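Local coordinates for protein piwi (Drosophila melanogaster, PDB 6KR6), which binds piRNAs as a Piwi-subfamily argonaute and silences transposable elements, repressing their expression through piRNA-protein complexes, at residues A[571-575]-A[643-647]; A[599-605]-A[635-640]; A[218-222]-A[365-369]. All coordinates share one frame; numbering follows the deposited sequence.

Overall arrangement
Contacts 1 and 2 lie side by side in the RNase H-like part of the Piwi domain, centres about 9 Å apart. Contact 2 is nested inside the loop that contact 1 closes. Contact 1 starts the pairing of strands 575-584 and 646-652; contact 2 sets helix 625-640 against 599-605. The chain runs from that helix into strand 646-652. Contacts 1 and 2 also touch directly, for example S573 with Q603. Contact 3 comes earlier in the chain and closes before the other two open. It sits on the opposite side of the chain's centre, its centre about 43 Å from that of contact 1 and about 46 Å from that of contact 2. It joins strand 215-227 to helix 362-378.

Contact 1 of 3, residues A[571-575]-A[643-647]; sequences PLSGL and LPSRI
The R646 guanidinium has L572 over one face and S573 at its edge. L572 CD2 sits 3.4 Å above the plane, displaced from the centre of the group, and the two side chains cross at about a right angle. At the edge, R646 NE gives a weak hydrogen bond of 3.3 Å to S573 O, near the guanidinium plane. The R646 chain is extended from CG to NE, which carries the charged group alongside the loop as far as L572. G574 O takes two backbone N-H groups. R646 N comes at 3.0 Å and nearly straight (175°), while S645 N makes a weak, bent bond at 2.8 Å. The positive phi of G574 (63°) suits a glycine. Here strands 575-584 and 646-652 begin to pair in parallel, as the first and fourth strands do in the RNase H fold. Further along they carry D581 and D652, which are probably active-site residues. L575 and R646 form the bridge, with side chains on the same face of the sheet. A CA-H...O contact of 3.4 Å runs from L575 CA to R646 O. P644 packs on L633 and Y636 of helix 625-640, and L575 and L572 pack on L760.

Contact 2 of 3, residues A[599-605]-A[635-640]; sequences SMDLQQN and QYQHEH
H640 reaches across to the backbone of M600. Its NE2 gives a weak hydrogen bond of 3.3 Å to M600 O, bent at 130°. N605 CB lies at the edge of the H640 ring, 3.4 Å from H640 NE2. The Y636 ring turns its edge to the 599-601 backbone, and Y636 OH comes within 3.3 Å of D601 CB. M600 bends at chi2 and chi3 and lays its end against the helix. M600 CE is 3.5 Å from Q635 CG. Its sulfur makes an oblique Met-aromatic contact, M600 SD being 5.4 Å from the centroid of the Y636 ring. N605 ND2 makes a weak, bent hydrogen bond of 2.6 Å to E639 OE1; the amide and carboxylate planes are 59° apart.

The next shell positions these groups. Q635 NE2 bonds E639 OE2 at 2.9 Å and almost straight, using the anti lone pair of the oxygen. K805 forms a salt bridge to the same oxygen. T607 OG1 hydrogen-bonds N605 OD1, and D601 O accepts both Q604 N and N605 N from opposite faces of its plane. Within the helix, H640 CD2 lies over the centre of the Y636 ring. The contact thus ties helix 625-640 to the short, weakly bonded helical turn 601-605 that follows strand 592-599. The D601 carboxylate, with OD2 4.2 Å from H640 ND1, would probably favour a protonated histidine.

Contact 3 of 3, residues A[218-222]-A[365-369]; sequences GTEIT and RTDRL
Strand 218-222 and helix 365-369 cross at 116°, with their axes 8.9 Å apart at closest approach. The nearest CA pairs are T219-L369 and I221-R365. The T219 and I221 side chains start toward the helix, whereas that of E220 starts away from it. E220 has CG anti to its backbone N (chi1 156°) and bends at chi2, which brings the carboxylate round to R365. E220 OE2 forms a salt bridge of 2.7 Å to R365 NH1, and the two flat groups are nearly parallel, 7° apart. R700 makes a second salt bridge to the same oxygen, and T737 OG1 takes R365 NE. Strand 215-227 pairs antiparallel with 198-210 and 70-74, and helix 362-378 lies across it. The two probably belong to the linker regions L1 and L2 of the argonaute fold. With an alanine in place of E220, R365 and R700 would probably lose the carboxylate they share. Beside the salt bridge, I221 CD1 lies 4.1 Å from R368 CB and 4.3 Å from L369 CD1. The I221 and R365 side chains run alongside one another, pointing opposite ways. L369 CD1 packs on T219 O at 3.7 Å; N69 ND2 hydrogen-bonds that oxygen.

Contact 1 of 3, residues A[571-575]-A[643-647]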
loop_
_atom_site.group_PDB
_atom_site.type_symbol
_atom_site.label_atom_id
_atom_site.label_comp_id
_atom_site.label_asym_id
_atom_site.label_seq_id
_atom_site.Cartn_x
_atom_site.Cartn_y
_atom_site.Cartn_z
ATOM N N PRO A 571 25.238 15.563 -1.806
ATOM C CA PRO A 571 26.066 16.406 -0.924
ATOM C C PRO A 571 26.000 15.977 0.541
ATOM O O PRO A 571 25.620 16.750 1.427
ATOM C CB PRO A 571 25.463 17.797 -1.151
ATOM C CG PRO A 571 24.009 17.517 -1.373
ATOM C CD PRO A 571 23.933 16.185 -2.093
ATOM N N LEU A 572 26.380 14.728 0.804
ATOM C CA LEU A 572 26.412 14.203 2.163
ATOM C C LEU A 572 27.531 13.178 2.279
ATOM O O LEU A 572 27.772 12.404 1.350
ATOM C CB LEU A 572 25.071 13.577 2.561
ATOM C CG LEU A 572 24.047 14.522 3.193
ATOM C CD1 LEU A 572 22.789 13.763 3.582
ATOM C CD2 LEU A 572 24.646 15.228 4.400
ATOM N N SER A 573 28.206 13.179 3.426
ATOM C CA SER A 573 29.358 12.322 3.673
ATOM C C SER A 573 28.996 11.245 4.687
ATOM O O SER A 573 28.355 11.535 5.704
ATOM C CB SER A 573 30.549 13.141 4.180
ATOM O OG SER A 573 30.880 14.185 3.281
ATOM N N GLY A 574 29.416 10.015 4.412
ATOM C CA GLY A 574 29.166 8.909 5.321
ATOM C C GLY A 574 27.704 8.579 5.535
ATOM O O GLY A 574 27.300 8.281 6.666
ATOM N N LEU A 575 26.901 8.619 4.477
ATOM C CA LEU A 575 25.476 8.327 4.562
ATOM C C LEU A 575 25.202 6.930 4.026
ATOM O O LEU A 575 25.647 6.579 2.927
ATOM C CB LEU A 575 24.662 9.361 3.782
ATOM C CG LEU A 575 23.246 8.962 3.356
ATOM C CD1 LEU A 575 22.356 8.661 4.555
ATOM C CD2 LEU A 575 22.623 10.047 2.491
ATOM N N LEU A 643 32.308 2.945 10.337
ATOM C CA LEU A 643 30.857 2.864 10.294
ATOM C C LEU A 643 30.273 4.138 9.688
ATOM O O LEU A 643 30.942 5.174 9.635
ATOM C CB LEU A 643 30.306 2.643 11.701
ATOM C CG LEU A 643 30.604 1.289 12.347
ATOM C CD1 LEU A 643 29.936 1.182 13.708
ATOM C CD2 LEU A 643 30.155 0.159 11.438
ATOM N N PRO A 644 29.028 4.094 9.210
ATOM C CA PRO A 644 28.441 5.295 8.607
ATOM C C PRO A 644 28.077 6.336 9.654
ATOM O O PRO A 644 27.701 6.013 10.783
ATOM C CB PRO A 644 27.194 4.762 7.893
ATOM C CG PRO A 644 26.831 3.536 8.645
ATOM C CD PRO A 644 28.120 2.934 9.123
ATOM N N SER A 645 28.193 7.607 9.259
ATOM C CA SER A 645 27.898 8.706 10.173
ATOM C C SER A 645 26.406 9.015 10.218
ATOM O O SER A 645 25.872 9.356 11.281
ATOM C CB SER A 645 28.686 9.953 9.768
ATOM O OG SER A 645 30.079 9.692 9.734
ATOM N N ARG A 646 25.723 8.911 9.079
ATOM C CA ARG A 646 24.290 9.154 8.987
ATOM C C ARG A 646 23.614 7.945 8.355
ATOM O O ARG A 646 24.202 7.257 7.514
ATOM C CB ARG A 646 23.983 10.412 8.157
ATOM C CG ARG A 646 25.011 11.526 8.294
ATOM C CD ARG A 646 24.784 12.615 7.256
ATOM N NE ARG A 646 25.970 13.443 7.053
ATOM C CZ ARG A 646 26.180 14.612 7.648
ATOM N NH1 ARG A 646 25.279 15.103 8.487
ATOM N NH2 ARG A 646 27.292 15.292 7.400
ATOM N N ILE A 647 22.373 7.688 8.766
ATOM C CA ILE A 647 21.585 6.575 8.249
ATOM C C ILE A 647 20.172 7.068 7.974
ATOM O O ILE A 647 19.531 7.648 8.858
ATOM C CB ILE A 647 21.556 5.383 9.227
ATOM C CG1 ILE A 647 22.963 4.823 9.445
ATOM C CG2 ILE A 647 20.642 4.286 8.704
ATOM C CD1 ILE A 647 22.986 3.528 10.233
#

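Contact 2 of 3, residues A[599-605]-A[635-640]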
loop_
_atom_site.group_PDB
_atom_site.type_symbol
_atom_site.label_atom_id
_atom_site.label_comp_id
_atom_site.label_asym_id
_atom_site.label_seq_id
_atom_site.Cartn_x
_atom_site.Cartn_y
_atom_site.Cartn_z
ATOM N N SER A 599 22.870 1.143 0.965
ATOM C CA SER A 599 23.912 1.808 0.199
ATOM C C SER A 599 25.182 1.930 1.037
ATOM O O SER A 599 25.183 1.706 2.251
ATOM C CB SER A 599 23.449 3.186 -0.264
ATOM O OG SER A 599 23.695 4.168 0.729
ATOM N N MET A 600 26.283 2.296 0.373
ATOM C CA MET A 600 27.606 2.331 0.999
ATOM C C MET A 600 28.312 3.633 0.623
ATOM O O MET A 600 29.286 3.621 -0.133
ATOM C CB MET A 600 28.443 1.117 0.587
ATOM C CG MET A 600 27.777 -0.213 0.849
ATOM S SD MET A 600 28.835 -1.313 1.802
ATOM C CE MET A 600 27.604 -2.164 2.777
ATOM N N ASP A 601 27.827 4.747 1.168
ATOM C CA ASP A 601 28.444 6.059 0.971
ATOM C C ASP A 601 28.620 6.341 -0.524
ATOM O O ASP A 601 29.713 6.253 -1.089
ATOM C CB ASP A 601 29.780 6.137 1.717
ATOM C CG ASP A 601 30.286 7.559 1.877
ATOM O OD1 ASP A 601 29.595 8.496 1.424
ATOM O OD2 ASP A 601 31.373 7.738 2.467
ATOM N N LEU A 602 27.485 6.671 -1.146
ATOM C CA LEU A 602 27.378 6.683 -2.601
ATOM C C LEU A 602 28.341 7.659 -3.266
ATOM O O LEU A 602 28.653 7.494 -4.451
ATOM C CB LEU A 602 25.940 6.997 -3.009
ATOM C CG LEU A 602 24.917 5.980 -2.498
ATOM C CD1 LEU A 602 23.503 6.422 -2.827
ATOM C CD2 LEU A 602 25.205 4.607 -3.085
ATOM N N GLN A 603 28.831 8.665 -2.539
ATOM C CA GLN A 603 29.756 9.611 -3.151
ATOM C C GLN A 603 31.140 9.012 -3.365
ATOM O O GLN A 603 31.920 9.561 -4.151
ATOM C CB GLN A 603 29.853 10.885 -2.308
ATOM C CG GLN A 603 30.389 10.691 -0.901
ATOM C CD GLN A 603 30.489 12.002 -0.138
ATOM O OE1 GLN A 603 31.144 12.081 0.901
ATOM N NE2 GLN A 603 29.834 13.036 -0.655
ATOM N N GLN A 604 31.461 7.901 -2.700
ATOM C CA GLN A 604 32.732 7.211 -2.900
ATOM C C GLN A 604 32.518 5.826 -3.498
ATOM O O GLN A 604 32.914 5.578 -4.641
ATOM C CB GLN A 604 33.508 7.111 -1.585
ATOM C CG GLN A 604 34.159 8.400 -1.124
ATOM C CD GLN A 604 35.151 8.163 -0.003
ATOM O OE1 GLN A 604 35.528 7.024 0.273
ATOM N NE2 GLN A 604 35.579 9.237 0.651
ATOM N N ASN A 605 31.907 4.908 -2.748
ATOM C CA ASN A 605 31.782 3.524 -3.192
ATOM C C ASN A 605 30.657 3.354 -4.207
ATOM O O ASN A 605 30.870 2.783 -5.282
ATOM C CB ASN A 605 31.563 2.610 -1.984
ATOM C CG ASN A 605 31.502 1.142 -2.358
ATOM O OD1 ASN A 605 31.820 0.759 -3.486
ATOM N ND2 ASN A 605 31.104 0.309 -1.407
ATOM N N GLN A 635 29.360 -5.060 6.662
ATOM C CA GLN A 635 29.879 -4.918 5.304
ATOM C C GLN A 635 30.346 -3.491 5.046
ATOM O O GLN A 635 31.379 -3.272 4.398
ATOM C CB GLN A 635 28.812 -5.326 4.289
ATOM C CG GLN A 635 29.267 -5.265 2.838
ATOM C CD GLN A 635 30.107 -6.456 2.435
ATOM O OE1 GLN A 635 30.131 -7.475 3.124
ATOM N NE2 GLN A 635 30.805 -6.335 1.311
ATOM N N TYR A 636 29.601 -2.507 5.556
ATOM C CA TYR A 636 29.988 -1.113 5.364
ATOM C C TYR A 636 31.341 -0.822 6.001
ATOM O O TYR A 636 32.185 -0.152 5.397
ATOM C CB TYR A 636 28.917 -0.183 5.936
ATOM C CG TYR A 636 29.140 1.288 5.645
ATOM C CD1 TYR A 636 29.976 2.055 6.444
ATOM C CD2 TYR A 636 28.507 1.912 4.578
ATOM C CE1 TYR A 636 30.179 3.397 6.189
ATOM C CE2 TYR A 636 28.705 3.256 4.315
ATOM C CZ TYR A 636 29.542 3.993 5.125
ATOM O OH TYR A 636 29.748 5.329 4.875
ATOM N N GLN A 637 31.565 -1.312 7.222
ATOM C CA GLN A 637 32.849 -1.041 7.866
ATOM C C GLN A 637 33.967 -1.878 7.258
ATOM O O GLN A 637 35.129 -1.458 7.277
ATOM C CB GLN A 637 32.759 -1.268 9.377
ATOM C CG GLN A 637 32.857 -2.712 9.826
ATOM C CD GLN A 637 32.869 -2.837 11.338
ATOM O OE1 GLN A 637 32.801 -1.838 12.053
ATOM N NE2 GLN A 637 32.957 -4.067 11.831
ATOM N N HIS A 638 33.647 -3.049 6.701
ATOM C CA HIS A 638 34.666 -3.831 6.011
ATOM C C HIS A 638 35.053 -3.212 4.675
ATOM O O HIS A 638 36.156 -3.473 4.180
ATOM C CB HIS A 638 34.180 -5.267 5.803
ATOM C CG HIS A 638 35.239 -6.195 5.294
ATOM N ND1 HIS A 638 36.167 -6.790 6.119
ATOM C CD2 HIS A 638 35.520 -6.626 4.041
ATOM C CE1 HIS A 638 36.973 -7.551 5.399
ATOM N NE2 HIS A 638 36.601 -7.468 4.134
ATOM N N GLU A 639 34.173 -2.407 4.081
ATOM C CA GLU A 639 34.491 -1.718 2.835
ATOM C C GLU A 639 35.031 -0.307 3.031
ATOM O O GLU A 639 35.690 0.213 2.125
ATOM C CB GLU A 639 33.256 -1.650 1.931
ATOM C CG GLU A 639 32.776 -3.003 1.449
ATOM C CD GLU A 639 31.877 -2.895 0.241
ATOM O OE1 GLU A 639 32.059 -1.947 -0.554
ATOM O OE2 GLU A 639 30.987 -3.755 0.087
ATOM N N HIS A 640 34.769 0.324 4.176
ATOM C CA HIS A 640 35.188 1.698 4.412
ATOM C C HIS A 640 36.074 1.874 5.637
ATOM O O HIS A 640 36.470 3.008 5.930
ATOM C CB HIS A 640 33.962 2.613 4.548
ATOM C CG HIS A 640 33.296 2.922 3.244
ATOM N ND1 HIS A 640 33.467 4.122 2.587
ATOM C CD2 HIS A 640 32.464 2.186 2.472
ATOM C CE1 HIS A 640 32.767 4.113 1.468
ATOM N NE2 HIS A 640 32.148 2.949 1.373
#

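Contact 3 of 3, residues A[218-222]-A[365-369]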
loop_
_atom_site.group_PDB
_atom_site.type_symbol
_atom_site.label_atom_id
_atom_site.label_comp_id
_atom_site.label_asym_id
_atom_site.label_seq_id
_atom_site.Cartn_x
_atom_site.Cartn_y
_atom_site.Cartn_z
ATOM N N GLY A 218 -12.513 14.730 2.813
ATOM C CA GLY A 218 -12.080 14.277 1.506
ATOM C C GLY A 218 -12.638 12.912 1.155
ATOM O O GLY A 218 -12.873 12.074 2.030
ATOM N N THR A 219 -12.836 12.690 -0.145
ATOM C CA THR A 219 -13.373 11.445 -0.669
ATOM C C THR A 219 -12.489 10.937 -1.801
ATOM O O THR A 219 -11.752 11.697 -2.434
ATOM C CB THR A 219 -14.812 11.616 -1.174
ATOM O OG1 THR A 219 -15.372 12.818 -0.631
ATOM C CG2 THR A 219 -15.668 10.434 -0.751
ATOM N N GLU A 220 -12.576 9.632 -2.047
ATOM C CA GLU A 220 -11.789 8.983 -3.087
ATOM C C GLU A 220 -12.562 7.781 -3.616
ATOM O O GLU A 220 -13.331 7.153 -2.886
ATOM C CB GLU A 220 -10.409 8.571 -2.550
ATOM C CG GLU A 220 -9.712 7.423 -3.279
ATOM C CD GLU A 220 -9.138 7.819 -4.629
ATOM O OE1 GLU A 220 -9.280 8.994 -5.026
ATOM O OE2 GLU A 220 -8.538 6.947 -5.294
ATOM N N ILE A 221 -12.371 7.480 -4.902
ATOM C CA ILE A 221 -13.029 6.325 -5.503
ATOM C C ILE A 221 -12.412 5.039 -4.957
ATOM O O ILE A 221 -11.207 4.969 -4.679
ATOM C CB ILE A 221 -12.923 6.392 -7.037
ATOM C CG1 ILE A 221 -13.476 7.727 -7.545
ATOM C CG2 ILE A 221 -13.653 5.232 -7.689
ATOM C CD1 ILE A 221 -14.900 8.001 -7.108
ATOM N N THR A 222 -13.243 4.010 -4.789
ATOM C CA THR A 222 -12.787 2.740 -4.244
ATOM C C THR A 222 -13.641 1.621 -4.825
ATOM O O THR A 222 -14.791 1.836 -5.214
ATOM C CB THR A 222 -12.847 2.742 -2.708
ATOM O OG1 THR A 222 -12.152 3.892 -2.207
ATOM C CG2 THR A 222 -12.197 1.495 -2.125
ATOM N N ARG A 365 -12.227 11.082 -12.748
ATOM C CA ARG A 365 -12.282 10.967 -11.294
ATOM C C ARG A 365 -12.883 12.221 -10.671
ATOM O O ARG A 365 -13.711 12.134 -9.753
ATOM C CB ARG A 365 -10.879 10.698 -10.749
ATOM C CG ARG A 365 -10.825 10.247 -9.299
ATOM C CD ARG A 365 -9.397 9.908 -8.889
ATOM N NE ARG A 365 -8.891 8.716 -9.565
ATOM C CZ ARG A 365 -8.877 7.501 -9.025
ATOM N NH1 ARG A 365 -9.341 7.316 -7.797
ATOM N NH2 ARG A 365 -8.398 6.471 -9.710
ATOM N N THR A 366 -12.489 13.399 -11.166
ATOM C CA THR A 366 -13.078 14.641 -10.675
ATOM C C THR A 366 -14.580 14.684 -10.941
ATOM O O THR A 366 -15.356 15.161 -10.102
ATOM C CB THR A 366 -12.386 15.842 -11.323
ATOM O OG1 THR A 366 -10.968 15.740 -11.134
ATOM C CG2 THR A 366 -12.878 17.140 -10.707
ATOM N N ASP A 367 -15.008 14.183 -12.103
ATOM C CA ASP A 367 -16.430 14.165 -12.431
ATOM C C ASP A 367 -17.205 13.264 -11.478
ATOM O O ASP A 367 -18.249 13.657 -10.946
ATOM C CB ASP A 367 -16.633 13.711 -13.877
ATOM C CG ASP A 367 -16.232 14.769 -14.884
ATOM O OD1 ASP A 367 -15.883 15.893 -14.467
ATOM O OD2 ASP A 367 -16.269 14.473 -16.098
ATOM N N ARG A 368 -16.714 12.040 -11.263
ATOM C CA ARG A 368 -17.389 11.138 -10.333
ATOM C C ARG A 368 -17.417 11.714 -8.920
ATOM O O ARG A 368 -18.407 11.542 -8.194
ATOM C CB ARG A 368 -16.717 9.765 -10.349
ATOM C CG ARG A 368 -17.046 8.929 -11.581
ATOM C CD ARG A 368 -16.061 7.781 -11.746
ATOM N NE ARG A 368 -16.312 6.975 -12.941
ATOM C CZ ARG A 368 -16.071 7.375 -14.187
ATOM N NH1 ARG A 368 -16.323 6.569 -15.208
ATOM N NH2 ARG A 368 -15.587 8.587 -14.419
ATOM N N LEU A 369 -16.359 12.426 -8.525
ATOM C CA LEU A 369 -16.330 13.041 -7.202
ATOM C C LEU A 369 -17.382 14.138 -7.079
ATOM O O LEU A 369 -18.108 14.210 -6.078
ATOM C CB LEU A 369 -14.937 13.601 -6.918
ATOM C CG LEU A 369 -14.359 13.285 -5.540
ATOM C CD1 LEU A 369 -13.951 11.821 -5.462
ATOM C CD2 LEU A 369 -13.185 14.197 -5.229
#